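Local coordinates for putative integron gene cassette protein (Uncultured bacterium, PDB 3GHJ) that is of unknown function but belongs to the glyoxalase/bleomycin resistance protein/dioxygenase superfamily and is encoded on a mobile integron gene cassette, at residues V34-Y46 against L126-F138. The protein carries 1 engineered substitution. Residues are numbered along the deposited sequence; the frame is centred on the assembly and turned at random. Where two conformers were deposited one is given.
Sequences VKVKNLEKSSQFY and LYFADPNGHALEF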
loop_
_atom_site.group_PDB
_atom_site.type_symbol
_atom_site.label_atom_id
_atom_site.label_comp_id
_atom_site.label_asym_id
_atom_site.label_seq_id
_atom_site.Cartn_x
_atom_site.Cartn_y
_atom_site.Cartn_z
ATOM N N VAL A 34 5.647 -0.786 -6.254
ATOM C CA VAL A 34 4.986 -1.595 -7.277
ATOM C C VAL A 34 6.029 -2.045 -8.288
ATOM O O VAL A 34 6.667 -1.209 -8.941
ATOM C CB VAL A 34 3.908 -0.776 -8.002
ATOM C CG1 VAL A 34 3.171 -1.643 -9.012
ATOM C CG2 VAL A 34 2.919 -0.187 -6.987
ATOM N N LYS A 35 6.221 -3.356 -8.407
ATOM C CA LYS A 35 7.145 -3.897 -9.403
ATOM C C LYS A 35 6.518 -3.820 -10.783
ATOM O O LYS A 35 5.399 -4.284 -10.989
ATOM C CB LYS A 35 7.510 -5.348 -9.076
ATOM C CG LYS A 35 8.095 -5.540 -7.686
ATOM C CD LYS A 35 9.373 -4.745 -7.494
ATOM C CE LYS A 35 10.000 -5.037 -6.137
ATOM N NZ LYS A 35 11.321 -4.364 -5.985
ATOM N N VAL A 36 7.238 -3.230 -11.732
ATOM C CA VAL A 36 6.697 -3.046 -13.075
ATOM C C VAL A 36 7.618 -3.626 -14.140
ATOM O O VAL A 36 8.838 -3.592 -13.999
ATOM C CB VAL A 36 6.423 -1.547 -13.377
ATOM C CG1 VAL A 36 5.538 -0.948 -12.283
ATOM C CG2 VAL A 36 7.726 -0.752 -13.503
ATOM N N LYS A 37 7.023 -4.137 -15.209
ATOM C CA LYS A 37 7.808 -4.689 -16.319
ATOM C C LYS A 37 8.479 -3.611 -17.171
ATOM O O LYS A 37 9.575 -3.819 -17.697
ATOM C CB LYS A 37 6.935 -5.590 -17.194
ATOM C CG LYS A 37 6.583 -6.923 -16.541
ATOM C CD LYS A 37 7.784 -7.861 -16.485
ATOM C CE LYS A 37 7.395 -9.222 -15.920
ATOM N NZ LYS A 37 8.478 -10.230 -16.114
ATOM N N ASN A 38 7.826 -2.464 -17.304
ATOM C CA ASN A 38 8.318 -1.389 -18.152
ATOM C C ASN A 38 8.048 -0.063 -17.458
ATOM O O ASN A 38 6.889 0.341 -17.301
ATOM C CB ASN A 38 7.623 -1.449 -19.517
ATOM C CG ASN A 38 8.152 -0.415 -20.502
ATOM O OD1 ASN A 38 8.168 0.780 -20.227
ATOM N ND2 ASN A 38 8.554 -0.880 -21.681
ATOM N N LEU A 39 9.117 0.602 -17.040
ATOM C CA LEU A 39 8.979 1.823 -16.253
ATOM C C LEU A 39 8.193 2.889 -17.007
ATOM O O LEU A 39 7.334 3.551 -16.431
ATOM C CB LEU A 39 10.337 2.370 -15.822
ATOM C CG LEU A 39 10.272 3.486 -14.775
ATOM C CD1 LEU A 39 9.623 2.970 -13.485
ATOM C CD2 LEU A 39 11.662 4.026 -14.494
ATOM N N GLU A 40 8.477 3.060 -18.296
ATOM C CA GLU A 40 7.806 4.104 -19.064
ATOM C C GLU A 40 6.322 3.816 -19.241
ATOM O O GLU A 40 5.481 4.694 -19.054
ATOM C CB GLU A 40 8.480 4.294 -20.428
ATOM C CG GLU A 40 9.844 4.982 -20.367
ATOM C CD GLU A 40 10.959 4.086 -19.842
ATOM O OE1 GLU A 40 10.861 2.845 -19.975
ATOM O OE2 GLU A 40 11.949 4.628 -19.302
ATOM N N LYS A 41 5.990 2.584 -19.608
ATOM C CA LYS A 41 4.599 2.250 -19.845
ATOM C C LYS A 41 3.798 2.321 -18.547
ATOM O O LYS A 41 2.655 2.776 -18.537
ATOM C CB LYS A 41 4.462 0.875 -20.497
ATOM C CG LYS A 41 5.028 0.826 -21.924
ATOM C CD LYS A 41 4.719 -0.495 -22.607
ATOM C CE LYS A 41 5.239 -0.499 -24.041
ATOM N NZ LYS A 41 5.158 -1.853 -24.657
ATOM N N SER A 42 4.392 1.861 -17.456
ATOM C CA SER A 42 3.684 1.943 -16.185
ATOM C C SER A 42 3.587 3.386 -15.687
ATOM O O SER A 42 2.541 3.795 -15.183
ATOM C CB SER A 42 4.303 1.026 -15.126
ATOM O OG SER A 42 3.911 -0.321 -15.346
ATOM N N SER A 43 4.653 4.163 -15.843
ATOM C CA SER A 43 4.581 5.572 -15.464
ATOM C C SER A 43 3.456 6.273 -16.227
ATOM O O SER A 43 2.720 7.081 -15.663
ATOM C CB SER A 43 5.914 6.277 -15.704
ATOM O OG SER A 43 6.929 5.763 -14.859
ATOM N N GLN A 44 3.320 5.958 -17.510
ATOM C CA GLN A 44 2.259 6.552 -18.314
ATOM C C GLN A 44 0.879 6.198 -17.765
ATOM O O GLN A 44 -0.005 7.041 -17.699
ATOM C CB GLN A 44 2.395 6.119 -19.776
ATOM C CG GLN A 44 3.627 6.690 -20.454
ATOM C CD GLN A 44 3.877 6.091 -21.825
ATOM O OE1 GLN A 44 3.190 5.161 -22.246
ATOM N NE2 GLN A 44 4.869 6.624 -22.529
ATOM N N PHE A 45 0.698 4.948 -17.357
ATOM C CA PHE A 45 -0.579 4.521 -16.799
ATOM C C PHE A 45 -0.887 5.256 -15.489
ATOM O O PHE A 45 -1.969 5.812 -15.311
ATOM C CB PHE A 45 -0.575 3.009 -16.570
ATOM C CG PHE A 45 -1.838 2.473 -15.946
ATOM C CD1 PHE A 45 -1.984 2.415 -14.558
ATOM C CD2 PHE A 45 -2.876 2.008 -16.746
ATOM C CE1 PHE A 45 -3.145 1.918 -13.988
ATOM C CE2 PHE A 45 -4.034 1.505 -16.182
ATOM C CZ PHE A 45 -4.167 1.452 -14.803
ATOM N N TYR A 46 0.068 5.250 -14.567
ATOM C CA TYR A 46 -0.175 5.845 -13.256
ATOM C C TYR A 46 -0.343 7.365 -13.296
ATOM O O TYR A 46 -1.081 7.927 -12.496
ATOM C CB TYR A 46 0.913 5.410 -12.256
ATOM C CG TYR A 46 0.716 3.982 -11.767
ATOM C CD1 TYR A 46 1.190 2.895 -12.495
ATOM C CD2 TYR A 46 0.009 3.723 -10.600
ATOM C CE1 TYR A 46 0.987 1.583 -12.061
ATOM C CE2 TYR A 46 -0.200 2.420 -10.161
ATOM C CZ TYR A 46 0.289 1.361 -10.891
ATOM O OH TYR A 46 0.072 0.075 -10.445
ATOM N N LEU A 126 -14.222 -1.096 -6.586
ATOM C CA LEU A 126 -14.040 -1.358 -8.000
ATOM C C LEU A 126 -12.700 -2.029 -8.187
ATOM O O LEU A 126 -11.735 -1.673 -7.511
ATOM C CB LEU A 126 -14.010 -0.062 -8.798
ATOM C CG LEU A 126 -15.288 0.766 -8.813
ATOM C CD1 LEU A 126 -14.987 2.096 -9.461
ATOM C CD2 LEU A 126 -16.376 0.001 -9.577
ATOM N N TYR A 127 -12.621 -2.959 -9.130
ATOM C CA TYR A 127 -11.393 -3.705 -9.375
ATOM C C TYR A 127 -10.942 -3.558 -10.813
ATOM O O TYR A 127 -11.759 -3.611 -11.735
ATOM C CB TYR A 127 -11.603 -5.183 -9.056
ATOM C CG TYR A 127 -11.884 -5.458 -7.600
ATOM C CD1 TYR A 127 -13.187 -5.619 -7.142
ATOM C CD2 TYR A 127 -10.848 -5.534 -6.676
ATOM C CE1 TYR A 127 -13.450 -5.864 -5.798
ATOM C CE2 TYR A 127 -11.101 -5.783 -5.331
ATOM C CZ TYR A 127 -12.401 -5.952 -4.904
ATOM O OH TYR A 127 -12.654 -6.203 -3.572
ATOM N N PHE A 128 -9.645 -3.380 -11.018
ATOM C CA PHE A 128 -9.090 -3.250 -12.358
ATOM C C PHE A 128 -7.610 -3.565 -12.311
ATOM O O PHE A 128 -7.013 -3.639 -11.227
ATOM C CB PHE A 128 -9.314 -1.837 -12.922
ATOM C CG PHE A 128 -8.668 -0.738 -12.109
ATOM C CD1 PHE A 128 -9.293 -0.239 -10.979
ATOM C CD2 PHE A 128 -7.439 -0.210 -12.487
ATOM C CE1 PHE A 128 -8.704 0.782 -10.229
ATOM C CE2 PHE A 128 -6.839 0.808 -11.744
ATOM C CZ PHE A 128 -7.472 1.301 -10.612
ATOM N N ALA A 129 -7.020 -3.760 -13.483
ATOM C CA ALA A 129 -5.610 -4.104 -13.618
ATOM C C ALA A 129 -4.763 -2.912 -14.041
ATOM O O ALA A 129 -5.227 -2.035 -14.771
ATOM C CB ALA A 129 -5.443 -5.250 -14.629
ATOM N N ASP A 130 -3.512 -2.874 -13.580
ATOM C CA ASP A 130 -2.526 -1.993 -14.186
ATOM C C ASP A 130 -1.863 -2.736 -15.367
ATOM O O ASP A 130 -2.260 -3.866 -15.680
ATOM C CB ASP A 130 -1.532 -1.440 -13.132
ATOM C CG ASP A 130 -0.395 -2.390 -12.804
ATOM O OD1 ASP A 130 -0.442 -3.579 -13.166
ATOM O OD2 ASP A 130 0.556 -1.914 -12.156
ATOM N N PRO A 131 -0.897 -2.104 -16.048
ATOM C CA PRO A 131 -0.325 -2.764 -17.235
ATOM C C PRO A 131 0.419 -4.055 -16.923
ATOM O O PRO A 131 0.702 -4.845 -17.832
ATOM C CB PRO A 131 0.653 -1.715 -17.771
ATOM C CG PRO A 131 0.045 -0.412 -17.350
ATOM C CD PRO A 131 -0.503 -0.685 -15.969
ATOM N N ASN A 132 0.738 -4.266 -15.650
ATOM C CA ASN A 132 1.459 -5.448 -15.205
ATOM C C ASN A 132 0.518 -6.542 -14.740
ATOM O O ASN A 132 0.966 -7.604 -14.295
ATOM C CB ASN A 132 2.352 -5.041 -14.034
ATOM C CG ASN A 132 3.168 -3.816 -14.352
ATOM O OD1 ASN A 132 2.909 -2.708 -13.835
ATOM N ND2 ASN A 132 4.136 -3.981 -15.229
ATOM N N GLY A 133 -0.782 -6.284 -14.795
ATOM C CA GLY A 133 -1.745 -7.236 -14.290
ATOM C C GLY A 133 -1.857 -7.240 -12.778
ATOM O O GLY A 133 -2.436 -8.158 -12.203
ATOM N N HIS A 134 -1.314 -6.223 -12.120
ATOM C CA HIS A 134 -1.558 -6.137 -10.689
ATOM C C HIS A 134 -3.032 -5.901 -10.434
ATOM O O HIS A 134 -3.743 -5.320 -11.273
ATOM C CB HIS A 134 -0.714 -5.042 -10.049
ATOM C CG HIS A 134 0.742 -5.351 -10.070
ATOM N ND1 HIS A 134 1.236 -6.584 -9.703
ATOM C CD2 HIS A 134 1.809 -4.605 -10.443
ATOM C CE1 HIS A 134 2.551 -6.581 -9.839
ATOM N NE2 HIS A 134 2.924 -5.391 -10.279
ATOM N N ALA A 135 -3.496 -6.380 -9.289
ATOM C CA ALA A 135 -4.896 -6.270 -8.923
ATOM C C ALA A 135 -5.116 -4.971 -8.166
ATOM O O ALA A 135 -4.923 -4.912 -6.946
ATOM C CB ALA A 135 -5.298 -7.475 -8.067
ATOM N N LEU A 136 -5.493 -3.924 -8.892
ATOM C CA LEU A 136 -5.763 -2.630 -8.282
ATOM C C LEU A 136 -7.231 -2.511 -7.908
ATOM O O LEU A 136 -8.083 -3.267 -8.389
ATOM C CB LEU A 136 -5.346 -1.483 -9.215
ATOM C CG LEU A 136 -3.873 -1.068 -9.175
ATOM C CD1 LEU A 136 -2.961 -2.240 -9.527
ATOM C CD2 LEU A 136 -3.629 0.118 -10.114
ATOM N N GLU A 137 -7.520 -1.559 -7.040
ATOM C CA GLU A 137 -8.854 -1.403 -6.496
ATOM C C GLU A 137 -9.064 0.052 -6.103
ATOM O O GLU A 137 -8.120 0.733 -5.683
ATOM C CB GLU A 137 -9.018 -2.337 -5.286
ATOM C CG GLU A 137 -10.304 -2.166 -4.502
ATOM C CD GLU A 137 -10.339 -2.992 -3.232
ATOM O OE1 GLU A 137 -9.467 -3.876 -3.054
ATOM O OE2 GLU A 137 -11.233 -2.745 -2.398
ATOM N N PHE A 138 -10.290 0.539 -6.285
ATOM C CA PHE A 138 -10.751 1.746 -5.616
ATOM C C PHE A 138 -11.712 1.294 -4.525
ATOM O O PHE A 138 -12.629 0.513 -4.798
ATOM C CB PHE A 138 -11.502 2.680 -6.571
ATOM C CG PHE A 138 -10.652 3.294 -7.654
ATOM C CD1 PHE A 138 -9.312 3.574 -7.459
ATOM C CD2 PHE A 138 -11.226 3.647 -8.869
ATOM C CE1 PHE A 138 -8.555 4.159 -8.472
ATOM C CE2 PHE A 138 -10.475 4.227 -9.875
ATOM C CZ PHE A 138 -9.143 4.494 -9.679
#
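Pro131 and Asp130 lie over one face of the Phe45 ring. Pro131 CD makes a CH-pi contact 3.7 Å from the ring centroid, and Asp130 CA makes another; both sit toward the rim. At the ring edge, Phe45 CZ meets Phe128 CE2 at 4.1 Å. Phe45 CG is anti to the backbone N (chi1 178°), which sends the ring out from the helix toward the 126-138 hairpin. Leu50 also packs on Phe45. The Tyr46 ring carries Phe45 CD1 over one face. Tyr46 OH donates to Asp130 OD2 at 2.7 Å, close to the ring plane. The carboxylate stands nearly upright to that ring, at 87°, and OD2 is met on its anti side, somewhat out of the carboxylate plane. Leu136 CD2 reaches Tyr46 OH at 3.7 Å.

The two segments belong to two four-stranded mixed sheets of strand order 1-4-3-2, consistent with the paired beta-alpha-beta-beta-beta modules of the glyoxalase/bleomycin resistance superfamily. Helix 39-49 and the end of strand 28-36 meet the turn of hairpin 123-129/135-140. That turn, Asp130 to Gly133, is type I. Within it Asp130 OD1 accepts from Asn132 N, an Asx turn, and also from His134 N, from the opposite face. Asp130 thus ties the turn together with one oxygen and holds Tyr46 with the other.

The His134 ring points its NE2 edge at strand 28-36. His134 NE2 donates to Lys35 O at 2.8 Å, almost straight (167°) and in the ring plane. ND1 is hydrogen-bonded to the backbone N of Gln87, so both ring nitrogens help fix its rotation. Val34 CG1 packs against His134 CD2 at 3.6 Å.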